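Gamma-D-glutamyl-L-lysine dipeptidyl-peptidase (Bacillus cereus ATCC 10987, PDB 3H41) probably hydrolyses the gamma-D-glutamyl-L-lysine bond of murein peptides as a cysteine peptidase, releasing the dipeptide L-Ala-gamma-D-Glu during peptidoglycan degradation. Local coordinates at residues A[46-51]-A[284-289]; A[81-86]-A[90-95]; A[142-147]-A[197-202]; A[149-154]-A[159-164]; A[292-295]-A[299-302]. All coordinates share one frame; numbering follows the deposited sequence.

Along the chain, contact 1 opens first and closes after contacts 2, 3 and 4, which lie within the loop it spans; contact 5 follows near the C-terminus. Contact 2 belongs to the first SH3-like domain. Contacts 3 and 4 both involve the sheet of the second, in strands 139-143 and 147-153 that follow each other in the chain. Contact 3 joins that domain to the NlpC/P60 domain, which contains contact 5. Contacts 1 and 3 have centres about 18 Å apart and meet directly, Val289 pairing with Gly201 and Leu202 through probable backbone hydrogen bonds. Contacts 4 and 5 are farthest apart, about 44 Å between centres. Contacts 1 and 3 thus tie the catalytic domain to earlier parts of the chain.

Contact 1: residues A[46-51]-A[284-289]; sequences MTLDEK and RAERSV. With PG4 (tetraethylene glycol), chain J.
Leu48 and Lys51, on the first turn of helix 48-56, face the type I beta turn that runs from Arg284 to Arg287. Leu48 lies opposite Glu286 and Lys51 opposite Ala285, each pair with CA atoms 6.7 Å apart, and the direct contact is carried mainly by side chains. Before the helix, Thr47 and Glu50 form a capping box: Thr47 OG1 accepts from Glu50 N at 3.1 Å, and the carboxylate of Glu50 receives Thr47 N on the anti lone pair of OE1.

Both methyls of Leu48 take part: CD1 touches Ala285 CB at 3.7 Å, and CD2 makes the nearest approach to Glu286, 3.7 Å from its CG. The Glu286 chain bends at chi2 (83°), which brings its aliphatic part and carboxylate back beside the leucine although CB points away from the helix. The extended chain of Lys51 adds a bridge through water 1, which accepts from Lys51 NZ at 2.9 Å and donates to Ala285 O at 2.7 Å. Tetraethylene glycol, probably from the crystallisation liquor, lies alongside, between the two segments, and donates from O3 to Met46 O.

Leu52, further along helix 48-56, extends the apolar patch against Ala285 and Glu286. Arg287, at the end of the turn, is salt-bridged to Glu290 at the start of strand 290-293. The surface contact thus sets helix 48-56 against the loop between strands 278-281 and 290-293.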
# COMPACT_ATOMS: atom_id res chain seq x y z
N MSE A 46 2.46 10.35 -16.91
CA MSE A 46 1.33 11.24 -16.69
C MSE A 46 1.72 12.68 -16.34
O MSE A 46 2.61 12.95 -15.51
CB MSE A 46 0.43 10.68 -15.58
CG MSE A 46 -0.49 9.57 -16.06
SE MSE A 46 -1.65 9.04 -14.61
CE MSE A 46 -0.46 7.86 -13.56
N THR A 47 1.04 13.61 -16.98
CA THR A 47 1.07 14.99 -16.57
C THR A 47 0.37 15.14 -15.21
O THR A 47 -0.38 14.25 -14.76
CB THR A 47 0.33 15.88 -17.53
OG1 THR A 47 -1.05 15.46 -17.59
CG2 THR A 47 0.99 15.91 -18.95
N LEU A 48 0.57 16.29 -14.58
CA LEU A 48 -0.19 16.63 -13.37
C LEU A 48 -1.70 16.51 -13.57
O LEU A 48 -2.40 15.90 -12.73
CB LEU A 48 0.20 18.00 -12.80
CG LEU A 48 -0.56 18.47 -11.58
CD1 LEU A 48 -0.35 17.48 -10.38
CD2 LEU A 48 -0.21 19.92 -11.20
N ASP A 49 -2.23 17.13 -14.64
CA ASP A 49 -3.67 17.08 -14.89
C ASP A 49 -4.14 15.63 -15.00
O ASP A 49 -5.22 15.28 -14.53
CB ASP A 49 -4.05 17.80 -16.20
CG ASP A 49 -4.04 19.32 -16.08
OD1 ASP A 49 -4.28 19.86 -14.98
OD2 ASP A 49 -3.78 19.98 -17.11
N GLU A 50 -3.32 14.79 -15.64
CA GLU A 50 -3.71 13.36 -15.84
C GLU A 50 -3.75 12.60 -14.49
O GLU A 50 -4.63 11.74 -14.28
CB GLU A 50 -2.84 12.68 -16.85
CG GLU A 50 -3.20 13.09 -18.27
CD GLU A 50 -2.14 12.76 -19.26
OE1 GLU A 50 -0.95 13.04 -18.97
OE2 GLU A 50 -2.50 12.22 -20.34
N LYS A 51 -2.84 12.95 -13.58
CA LYS A 51 -2.85 12.38 -12.25
C LYS A 51 -4.07 12.86 -11.46
O LYS A 51 -4.74 12.06 -10.76
CB LYS A 51 -1.56 12.73 -11.51
CG LYS A 51 -0.34 12.00 -12.02
CD LYS A 51 0.91 12.36 -11.22
CE LYS A 51 2.13 11.53 -11.71
NZ LYS A 51 3.40 12.12 -11.14
N ARG A 284 0.15 15.28 -1.94
CA ARG A 284 -0.73 15.63 -3.05
C ARG A 284 0.02 15.38 -4.36
O ARG A 284 1.25 15.27 -4.37
CB ARG A 284 -1.16 17.11 -2.97
CG ARG A 284 0.01 18.11 -3.01
CD ARG A 284 -0.42 19.59 -3.06
NE ARG A 284 -1.47 19.87 -2.08
CZ ARG A 284 -2.50 20.69 -2.27
NH1 ARG A 284 -2.68 21.34 -3.43
NH2 ARG A 284 -3.39 20.84 -1.29
N ALA A 285 -0.71 15.31 -5.47
CA ALA A 285 -0.11 14.95 -6.75
C ALA A 285 1.03 15.85 -7.22
O ALA A 285 1.89 15.43 -7.96
CB ALA A 285 -1.17 14.86 -7.84
N GLU A 286 1.01 17.11 -6.78
CA GLU A 286 2.02 18.06 -7.19
C GLU A 286 3.35 17.71 -6.54
O GLU A 286 4.37 18.26 -6.92
CB GLU A 286 1.62 19.49 -6.80
CG GLU A 286 0.48 20.10 -7.61
CD GLU A 286 -0.91 19.72 -7.15
OE1 GLU A 286 -1.10 18.84 -6.26
OE2 GLU A 286 -1.86 20.27 -7.73
N ARG A 287 3.34 16.83 -5.54
CA ARG A 287 4.51 16.63 -4.72
C ARG A 287 4.85 15.15 -4.48
O ARG A 287 4.34 14.26 -5.19
CB ARG A 287 4.32 17.42 -3.42
CG ARG A 287 4.13 18.96 -3.71
CD ARG A 287 4.92 19.85 -2.79
NE ARG A 287 4.45 19.76 -1.41
CZ ARG A 287 3.36 20.35 -0.92
NH1 ARG A 287 2.57 21.10 -1.69
NH2 ARG A 287 3.07 20.19 0.37
N SER A 288 5.80 14.93 -3.57
CA SER A 288 6.32 13.61 -3.26
C SER A 288 6.37 13.45 -1.77
O SER A 288 6.19 14.42 -1.02
CB SER A 288 7.74 13.48 -3.79
OG SER A 288 7.76 13.66 -5.18
N VAL A 289 6.65 12.22 -1.33
CA VAL A 289 6.85 11.97 0.09
C VAL A 289 7.88 12.99 0.62
O VAL A 289 9.00 13.14 0.08
CB VAL A 289 7.30 10.53 0.39
CG1 VAL A 289 7.64 10.40 1.87
CG2 VAL A 289 6.19 9.53 -0.03
O1 PG4 J . 6.50 15.41 -7.78
C1 PG4 J . 6.05 14.82 -8.99
C2 PG4 J . 5.58 15.92 -9.93
O2 PG4 J . 4.21 15.74 -10.23
C3 PG4 J . 3.82 16.17 -11.53
C4 PG4 J . 4.16 15.09 -12.52
O3 PG4 J . 2.98 14.56 -13.13
O HOH W 1 2.92 12.92 -8.39

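Contact 2: residues A[81-86]-A[90-95]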
# COMPACT_ATOMS: atom_id res chain seq x y z
N LYS A 81 -15.06 -7.46 -9.69
CA LYS A 81 -15.15 -6.69 -8.49
C LYS A 81 -14.65 -7.61 -7.40
O LYS A 81 -15.01 -8.80 -7.40
CB LYS A 81 -16.58 -6.21 -8.24
CG LYS A 81 -16.64 -5.18 -7.11
CD LYS A 81 -18.06 -4.74 -6.80
CE LYS A 81 -18.01 -3.78 -5.63
NZ LYS A 81 -19.38 -3.38 -5.22
N VAL A 82 -13.77 -7.08 -6.54
CA VAL A 82 -13.08 -7.84 -5.49
C VAL A 82 -13.13 -7.09 -4.18
O VAL A 82 -13.36 -5.88 -4.16
CB VAL A 82 -11.61 -8.22 -5.90
CG1 VAL A 82 -11.57 -8.87 -7.26
CG2 VAL A 82 -10.66 -7.00 -5.91
N LEU A 83 -13.01 -7.83 -3.09
CA LEU A 83 -12.79 -7.26 -1.78
C LEU A 83 -11.37 -7.63 -1.33
O LEU A 83 -11.03 -8.82 -1.19
CB LEU A 83 -13.82 -7.78 -0.75
CG LEU A 83 -15.28 -7.68 -1.21
CD1 LEU A 83 -16.22 -8.29 -0.13
CD2 LEU A 83 -15.64 -6.22 -1.53
N VAL A 84 -10.55 -6.61 -1.08
CA VAL A 84 -9.16 -6.81 -0.71
C VAL A 84 -9.04 -7.06 0.77
O VAL A 84 -9.34 -6.21 1.62
CB VAL A 84 -8.27 -5.59 -1.11
CG1 VAL A 84 -6.78 -5.86 -0.70
CG2 VAL A 84 -8.40 -5.24 -2.64
N HIS A 85 -8.58 -8.25 1.11
CA HIS A 85 -8.46 -8.62 2.51
C HIS A 85 -7.28 -7.82 3.07
O HIS A 85 -6.26 -7.61 2.38
CB HIS A 85 -8.13 -10.11 2.66
CG HIS A 85 -9.19 -11.04 2.14
ND1 HIS A 85 -9.20 -12.39 2.44
CD2 HIS A 85 -10.28 -10.83 1.36
CE1 HIS A 85 -10.25 -12.96 1.87
NE2 HIS A 85 -10.91 -12.04 1.19
N GLY A 86 -7.43 -7.37 4.30
CA GLY A 86 -6.34 -6.72 5.01
C GLY A 86 -6.29 -5.22 4.82
O GLY A 86 -5.36 -4.58 5.30
N PRO A 90 -15.04 0.78 6.65
CA PRO A 90 -16.45 0.63 7.08
C PRO A 90 -17.39 0.28 5.93
O PRO A 90 -18.53 -0.08 6.19
CB PRO A 90 -16.82 2.01 7.64
CG PRO A 90 -15.84 2.95 7.04
CD PRO A 90 -14.55 2.15 6.85
N ARG A 91 -16.94 0.42 4.68
CA ARG A 91 -17.78 0.13 3.50
C ARG A 91 -18.11 -1.36 3.33
O ARG A 91 -19.12 -1.71 2.70
CB ARG A 91 -17.09 0.68 2.23
CG ARG A 91 -16.81 2.19 2.32
CD ARG A 91 -15.85 2.65 1.20
NE ARG A 91 -16.41 2.37 -0.11
CZ ARG A 91 -15.74 2.41 -1.26
NH1 ARG A 91 -14.44 2.73 -1.28
NH2 ARG A 91 -16.36 2.14 -2.39
N ASN A 92 -17.28 -2.23 3.87
CA ASN A 92 -17.42 -3.67 3.68
C ASN A 92 -16.62 -4.43 4.72
O ASN A 92 -15.43 -4.20 4.90
CB ASN A 92 -16.97 -4.11 2.29
CG ASN A 92 -17.40 -5.54 1.97
OD1 ASN A 92 -16.81 -6.50 2.44
ND2 ASN A 92 -18.41 -5.68 1.14
N GLU A 93 -17.29 -5.37 5.36
CA GLU A 93 -16.68 -6.04 6.48
C GLU A 93 -15.65 -7.09 6.05
O GLU A 93 -14.83 -7.49 6.86
CB GLU A 93 -17.77 -6.60 7.43
CG GLU A 93 -18.54 -5.46 8.13
CD GLU A 93 -19.60 -5.94 9.12
OE1 GLU A 93 -19.75 -7.17 9.29
OE2 GLU A 93 -20.26 -5.07 9.73
N GLU A 94 -15.63 -7.48 4.77
CA GLU A 94 -14.69 -8.51 4.31
C GLU A 94 -13.41 -7.95 3.68
O GLU A 94 -12.37 -8.60 3.70
CB GLU A 94 -15.35 -9.43 3.29
CG GLU A 94 -14.52 -10.69 3.00
CD GLU A 94 -15.29 -11.78 2.26
OE1 GLU A 94 -16.49 -11.58 1.94
OE2 GLU A 94 -14.68 -12.84 2.00
N GLY A 95 -13.49 -6.76 3.11
CA GLY A 95 -12.33 -6.18 2.44
C GLY A 95 -12.67 -4.92 1.67
O GLY A 95 -13.84 -4.54 1.57
O HOH W 2 -9.93 -8.10 5.56
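Gly95 passes so close to the end of strand 79-84 that its CA lies 3.1 Å from Val84 O, and the CA atoms of Leu83 and Gly95 are only 4.4 Å apart. With no side chain, the glycine lets the two backbones come together just before strand 96-101 begins.

Leu83 points into the bend of segment 90-95. Its CD1 abuts Asn92 OD1 at 3.2 Å and also meets Glu94 CB, whereas CB rests against Gly95 CA. The leucine and asparagine side chains cross at about a right angle. With CG of Asn92 trans to the backbone N (chi1 -167°), the amide oxygen turns back to accept from Glu94 N at 2.8 Å, forming an Asx turn; its bond from Gly95 N is weak. The donor Glu94 N is tilted 23° from the carbonyl plane. The loop also carries Arg91, salt-bridged to the substrate-binding Glu61 of the alanine pocket.

His85 and Glu94 run side by side and point the same way, their ring and carboxylate planes 37° apart. His85 NE2 and Glu94 OE2, 3.9 Å apart, are not bonded to each other. Each is instead hydrogen-bonded to Thr71 OG1 on the adjacent strand 69-76. Water 2 makes another link, accepting from Gly86 N and donating to Glu94 O.

Polar groups are therefore joined across this loop through a shared threonine hydroxyl and a water, around a leucine contact.

Contact 3: residues A[142-147]-A[197-202]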
# COMPACT_ATOMS: atom_id res chain seq x y z
N VAL A 142 9.10 -5.80 -7.22
CA VAL A 142 8.03 -5.87 -6.25
C VAL A 142 8.13 -4.72 -5.23
O VAL A 142 9.24 -4.19 -4.96
CB VAL A 142 7.99 -7.21 -5.52
CG1 VAL A 142 7.57 -8.32 -6.53
CG2 VAL A 142 9.34 -7.57 -4.89
N SER A 143 6.99 -4.39 -4.64
CA SER A 143 6.91 -3.33 -3.65
C SER A 143 7.28 -3.73 -2.21
O SER A 143 6.99 -4.82 -1.77
CB SER A 143 5.45 -2.83 -3.61
OG SER A 143 5.22 -1.92 -2.54
N TYR A 144 7.87 -2.79 -1.48
CA TYR A 144 7.84 -2.76 -0.04
C TYR A 144 6.49 -3.31 0.41
O TYR A 144 5.43 -2.98 -0.14
CB TYR A 144 7.98 -1.31 0.47
CG TYR A 144 8.04 -1.24 1.96
CD1 TYR A 144 9.19 -1.61 2.64
CD2 TYR A 144 6.92 -0.88 2.72
CE1 TYR A 144 9.25 -1.57 4.03
CE2 TYR A 144 6.96 -0.87 4.13
CZ TYR A 144 8.15 -1.23 4.77
OH TYR A 144 8.28 -1.27 6.16
N ASN A 145 6.54 -4.18 1.40
CA ASN A 145 5.34 -4.71 2.09
C ASN A 145 4.69 -5.89 1.38
O ASN A 145 3.65 -6.37 1.83
CB ASN A 145 4.29 -3.62 2.35
CG ASN A 145 3.26 -4.05 3.39
OD1 ASN A 145 3.60 -4.66 4.42
ND2 ASN A 145 1.98 -3.77 3.09
N THR A 146 5.27 -6.33 0.27
CA THR A 146 4.91 -7.60 -0.39
C THR A 146 5.31 -8.75 0.54
O THR A 146 6.40 -8.70 1.12
CB THR A 146 5.62 -7.71 -1.75
OG1 THR A 146 5.23 -6.60 -2.62
CG2 THR A 146 5.33 -9.09 -2.43
N ARG A 147 4.42 -9.73 0.72
CA ARG A 147 4.70 -10.90 1.53
C ARG A 147 4.55 -12.14 0.68
O ARG A 147 3.51 -12.34 0.08
CB ARG A 147 3.75 -11.01 2.72
CG ARG A 147 3.76 -9.83 3.67
CD ARG A 147 2.53 -8.92 3.43
NE ARG A 147 2.57 -7.77 4.32
CZ ARG A 147 2.30 -7.81 5.63
NH1 ARG A 147 1.89 -8.93 6.21
NH2 ARG A 147 2.41 -6.73 6.36
N LYS A 197 10.87 7.53 5.92
CA LYS A 197 12.03 8.21 5.32
C LYS A 197 12.62 7.54 4.12
O LYS A 197 13.17 8.24 3.24
CB LYS A 197 13.12 8.53 6.36
CG LYS A 197 12.72 9.59 7.40
CD LYS A 197 13.82 9.78 8.45
CE LYS A 197 13.56 10.95 9.39
NZ LYS A 197 14.68 11.12 10.42
N MSE A 198 12.52 6.20 4.04
CA MSE A 198 13.02 5.50 2.86
C MSE A 198 12.38 6.00 1.58
O MSE A 198 12.98 5.88 0.50
CB MSE A 198 12.81 3.99 2.98
CG MSE A 198 13.51 3.33 4.20
SE MSE A 198 13.54 1.38 3.87
CE MSE A 198 11.72 1.10 3.46
N PHE A 199 11.16 6.52 1.68
CA PHE A 199 10.38 6.90 0.50
C PHE A 199 10.46 8.38 0.14
O PHE A 199 9.76 8.78 -0.76
CB PHE A 199 8.92 6.52 0.70
CG PHE A 199 8.69 5.03 0.89
CD1 PHE A 199 8.61 4.20 -0.20
CD2 PHE A 199 8.57 4.50 2.14
CE1 PHE A 199 8.39 2.84 -0.05
CE2 PHE A 199 8.38 3.10 2.30
CZ PHE A 199 8.26 2.30 1.22
N LEU A 200 11.26 9.17 0.86
CA LEU A 200 11.36 10.60 0.60
C LEU A 200 11.63 10.84 -0.91
O LEU A 200 12.50 10.20 -1.51
CB LEU A 200 12.43 11.27 1.51
CG LEU A 200 12.10 11.45 3.00
CD1 LEU A 200 13.38 11.76 3.83
CD2 LEU A 200 11.00 12.54 3.20
N GLY A 201 10.82 11.67 -1.54
CA GLY A 201 10.95 11.92 -3.00
C GLY A 201 10.12 11.06 -3.92
O GLY A 201 10.14 11.25 -5.14
N LEU A 202 9.38 10.09 -3.37
CA LEU A 202 8.51 9.25 -4.18
C LEU A 202 7.24 10.02 -4.55
O LEU A 202 6.48 10.44 -3.65
CB LEU A 202 8.13 7.96 -3.44
CG LEU A 202 7.16 6.98 -4.15
CD1 LEU A 202 7.70 6.29 -5.45
CD2 LEU A 202 6.66 5.90 -3.10
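Tyr144 and Phe199 meet in a T-shaped stack, the edge of the phenylalanine directed at the face of the tyrosine. Their planes stand at 81° with centroids 5.4 Å apart. The contact is off-centre: Phe199 CZ sits 3.6 Å from Tyr144 CG. The methyl CE of Met198, a selenomethionine, comes obliquely to the CD1–CE1 side of the ring, on the same side of its plane as Phe199 CZ, 3.7 Å from Tyr144 CE1.

Tyr144 has CG trans to its backbone N (chi1 -176°), which sends the ring out of the type II turn Ser143-Thr146 toward segment 197-202. Phe199 instead has CG anti to the carbonyl carbon. The bend of Met198 at chi3 (-51°) lays its methyl against the tyrosine.

The turn bearing Tyr144 is held by several hydrogen bonds. Ser143 O accepts both Thr146 N and Thr146 OG1, the hydroxyl lying in the carbonyl plane on a lone pair at 2.6 Å. Arg147 grips Asn145 OD1 side-on with NE and NH2, both from the same face of the amide.

The hydroxyl of Tyr144 is bonded to Ser226, and Phe199 makes a second edge-to-face pair with Phe214. The result is a buried aromatic cluster at an interdomain interface, where a turn after strand 139-143 of the second SH3-like domain packs against the loop following helix 189-197 of the NlpC/P60 domain.

Contact 4: residues A[149-154]-A[159-164]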
# COMPACT_ATOMS: atom_id res chain seq x y z
N PRO A 149 5.43 -16.56 0.72
CA PRO A 149 5.89 -17.66 1.59
C PRO A 149 7.38 -18.00 1.40
O PRO A 149 7.86 -18.09 0.26
CB PRO A 149 5.03 -18.84 1.15
CG PRO A 149 3.83 -18.25 0.50
CD PRO A 149 4.29 -16.95 -0.11
N LEU A 150 8.08 -18.21 2.50
CA LEU A 150 9.49 -18.53 2.49
C LEU A 150 9.61 -20.01 2.18
O LEU A 150 8.97 -20.83 2.85
CB LEU A 150 10.12 -18.26 3.84
CG LEU A 150 11.59 -18.62 4.08
CD1 LEU A 150 12.52 -17.78 3.21
CD2 LEU A 150 11.89 -18.45 5.58
N LEU A 151 10.43 -20.35 1.18
CA LEU A 151 10.74 -21.75 0.91
C LEU A 151 12.08 -22.21 1.48
O LEU A 151 12.19 -23.33 1.96
CB LEU A 151 10.67 -22.01 -0.57
CG LEU A 151 9.35 -21.70 -1.27
CD1 LEU A 151 9.54 -21.77 -2.78
CD2 LEU A 151 8.24 -22.62 -0.81
N SER A 152 13.10 -21.35 1.39
CA SER A 152 14.46 -21.69 1.83
C SER A 152 15.30 -20.42 1.85
O SER A 152 14.89 -19.39 1.35
CB SER A 152 15.11 -22.79 0.95
OG SER A 152 15.32 -22.39 -0.39
N GLU A 153 16.44 -20.50 2.49
CA GLU A 153 17.36 -19.37 2.69
C GLU A 153 18.79 -19.88 2.52
O GLU A 153 19.14 -20.95 3.06
CB GLU A 153 17.21 -18.85 4.11
CG GLU A 153 18.15 -17.69 4.46
CD GLU A 153 17.98 -17.21 5.89
OE1 GLU A 153 17.21 -17.83 6.64
OE2 GLU A 153 18.64 -16.22 6.28
N ASP A 154 19.62 -19.14 1.79
CA ASP A 154 21.06 -19.43 1.79
C ASP A 154 21.81 -18.20 2.30
O ASP A 154 21.20 -17.31 2.89
CB ASP A 154 21.52 -19.90 0.43
CG ASP A 154 21.34 -18.86 -0.66
OD1 ASP A 154 21.33 -17.65 -0.34
OD2 ASP A 154 21.23 -19.25 -1.84
N ARG A 159 14.53 -17.80 -0.87
CA ARG A 159 13.66 -18.32 -1.90
C ARG A 159 12.21 -18.27 -1.45
O ARG A 159 11.88 -18.60 -0.28
CB ARG A 159 14.10 -19.75 -2.23
CG ARG A 159 13.45 -20.34 -3.45
CD ARG A 159 14.27 -21.58 -3.91
NE ARG A 159 14.10 -21.83 -5.32
CZ ARG A 159 13.83 -23.02 -5.85
NH1 ARG A 159 13.71 -24.10 -5.08
NH2 ARG A 159 13.71 -23.14 -7.18
N VAL A 160 11.33 -17.83 -2.35
CA VAL A 160 9.94 -17.69 -2.03
C VAL A 160 9.03 -18.27 -3.11
O VAL A 160 9.45 -18.47 -4.26
CB VAL A 160 9.57 -16.17 -1.84
CG1 VAL A 160 10.37 -15.57 -0.70
CG2 VAL A 160 9.82 -15.41 -3.17
N LEU A 161 7.78 -18.48 -2.77
CA LEU A 161 6.77 -18.96 -3.70
C LEU A 161 5.87 -17.79 -4.19
O LEU A 161 5.37 -17.02 -3.39
CB LEU A 161 5.88 -20.00 -3.00
CG LEU A 161 4.88 -20.72 -3.91
CD1 LEU A 161 5.59 -21.64 -4.91
CD2 LEU A 161 3.85 -21.50 -3.08
N LEU A 162 5.75 -17.67 -5.49
CA LEU A 162 4.88 -16.68 -6.15
C LEU A 162 3.41 -17.16 -6.21
O LEU A 162 3.13 -18.36 -6.18
CB LEU A 162 5.36 -16.39 -7.57
CG LEU A 162 6.78 -15.85 -7.60
CD1 LEU A 162 7.17 -15.60 -9.04
CD2 LEU A 162 6.88 -14.60 -6.74
N PRO A 163 2.46 -16.22 -6.30
CA PRO A 163 1.04 -16.62 -6.30
C PRO A 163 0.64 -17.52 -7.48
O PRO A 163 -0.36 -18.22 -7.41
CB PRO A 163 0.28 -15.27 -6.35
CG PRO A 163 1.26 -14.21 -6.33
CD PRO A 163 2.64 -14.77 -6.14
N ASN A 164 1.41 -17.48 -8.56
CA ASN A 164 1.14 -18.37 -9.67
C ASN A 164 1.76 -19.76 -9.51
O ASN A 164 1.66 -20.59 -10.41
CB ASN A 164 1.55 -17.74 -10.99
CG ASN A 164 3.05 -17.64 -11.16
OD1 ASN A 164 3.82 -17.91 -10.23
ND2 ASN A 164 3.48 -17.26 -12.35
O HOH W 3 14.14 -24.27 -2.06
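Leu151 reaches across to Leu161, the two side chains slanting past each other with CD1 of Leu151 4.1 Å from Leu161 CB. That same methyl also lies over the backbone of Val160. Ser152 and Arg159 point to one face of the sheet, where Ser152 OG sits 3.4 Å from Arg159 CB. From there the arginine chain, extended as far as NE, leads away from the serine, and its guanidinium takes water 3 in plane at its edge through NH1. The water returns to Ser152 OG, while NH2 of Arg159 is bonded to Asn132 O. On the opposite face, Leu150 and Val160 form an antiparallel non-hydrogen-bonded pair.

Behind these orientations lies a shift in register. Arg159 O accepts from Leu151 N at 2.7 Å and, weakly, from Ser152 N; Arg159 N in turn donates to Ser152 O at 2.8 Å. Further along, Leu161 N donates to Pro149 O in the carbonyl plane.

Pro149 and Leu161 both pack on Phe111 of helix 109-113. With Leu151 and Ser152 together opposite Arg159, the arrangement is a classic beta bulge in the hairpin of strands 147-153 and 157-161, part of the second SH3-like domain.

Contact 5: residues A[292-295]-A[299-302]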
# COMPACT_ATOMS: atom_id res chain seq x y z
N ILE A 292 7.59 18.13 6.43
CA ILE A 292 7.27 19.56 6.60
C ILE A 292 6.82 19.87 8.03
O ILE A 292 6.47 18.97 8.81
CB ILE A 292 6.16 20.07 5.60
CG1 ILE A 292 4.83 19.36 5.80
CG2 ILE A 292 6.62 19.99 4.15
CD1 ILE A 292 3.69 20.02 5.01
N PRO A 293 6.82 21.16 8.39
CA PRO A 293 6.37 21.46 9.74
C PRO A 293 4.89 21.22 9.86
O PRO A 293 4.16 21.44 8.87
CB PRO A 293 6.64 22.97 9.89
CG PRO A 293 7.68 23.30 8.86
CD PRO A 293 7.51 22.29 7.74
N LEU A 294 4.44 20.86 11.06
CA LEU A 294 3.01 20.79 11.34
C LEU A 294 2.38 22.18 11.20
O LEU A 294 1.27 22.33 10.69
CB LEU A 294 2.77 20.23 12.74
CG LEU A 294 1.33 20.14 13.26
CD1 LEU A 294 0.35 19.41 12.28
CD2 LEU A 294 1.38 19.47 14.60
N ASN A 295 3.12 23.20 11.61
CA ASN A 295 2.73 24.57 11.46
C ASN A 295 2.98 25.08 10.05
O ASN A 295 3.75 26.00 9.86
CB ASN A 295 3.54 25.42 12.44
CG ASN A 295 2.97 26.81 12.59
OD1 ASN A 295 1.77 27.03 12.41
ND2 ASN A 295 3.84 27.77 12.91
N TYR A 299 -2.34 23.61 6.45
CA TYR A 299 -2.45 22.46 7.30
C TYR A 299 -2.89 22.84 8.70
O TYR A 299 -3.80 22.24 9.27
CB TYR A 299 -1.11 21.72 7.33
CG TYR A 299 -0.80 21.06 6.01
CD1 TYR A 299 -1.22 19.77 5.75
CD2 TYR A 299 -0.04 21.72 5.04
CE1 TYR A 299 -0.92 19.15 4.56
CE2 TYR A 299 0.26 21.08 3.83
CZ TYR A 299 -0.17 19.81 3.63
OH TYR A 299 0.10 19.14 2.48
N ILE A 300 -2.27 23.85 9.25
CA ILE A 300 -2.53 24.16 10.64
C ILE A 300 -3.98 24.58 10.90
O ILE A 300 -4.54 24.20 11.93
CB ILE A 300 -1.45 25.12 11.17
CG1 ILE A 300 -1.39 25.07 12.70
CG2 ILE A 300 -1.64 26.53 10.59
CD1 ILE A 300 -1.26 23.61 13.30
N GLU A 301 -4.61 25.28 9.95
CA GLU A 301 -6.00 25.71 10.09
C GLU A 301 -6.99 24.57 9.99
O GLU A 301 -8.12 24.67 10.49
CB GLU A 301 -6.37 26.77 9.02
CG GLU A 301 -5.70 28.13 9.19
CD GLU A 301 -4.28 28.21 8.58
OE1 GLU A 301 -3.80 27.19 8.02
OE2 GLU A 301 -3.66 29.31 8.64
N GLU A 302 -6.57 23.48 9.33
CA GLU A 302 -7.42 22.31 9.11
C GLU A 302 -7.14 21.14 10.09
O GLU A 302 -7.77 20.08 9.98
CB GLU A 302 -7.26 21.82 7.66
CG GLU A 302 -7.98 22.69 6.61
CD GLU A 302 -8.26 21.99 5.31
OE1 GLU A 302 -7.66 20.92 5.05
OE2 GLU A 302 -9.10 22.52 4.55
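The ring of Tyr299 receives the methyl CD1 of Ile292 over one face, a CH-pi contact 4.2 Å from the centroid and 27° off the ring normal. The methyl is displaced toward the CE2 atom, its nearest ring atom at 3.8 Å. Elsewhere around the tyrosine lie three more rings: Phe258 meets it edge-to-face, and the rings of His269 and His281, the inferred active-site histidines, also meet it.

Ile292 can reach the ring because its CG1 is flanked by both the backbone N and the carbonyl carbon (chi1 62°), directing the CD1 end across to the tyrosine, with the two side chains at about a right angle. One step further on, Ile300 fits against the turn that leaves strand 290-293. Its CD1 lies 3.9 Å from Leu294 O and 4.3 Å from Leu294 CG, while CG1 is 3.7 Å from Asn295 OD1. The Asn295 and Ile300 side chains slant across one another. Leu294 itself is buried, on Met279, Ile256 and Phe258.

Between the segments the contact is therefore one of dispersion and CH-pi attraction rather than hydrogen bonding. It joins the edge strand of the six-stranded sheet to the short, loosely hydrogen-bonded helix 299-302. Tyr299 thus has the Ile292 methyl over one face and also meets both histidine rings, so this apolar contact adjoins the inferred active site.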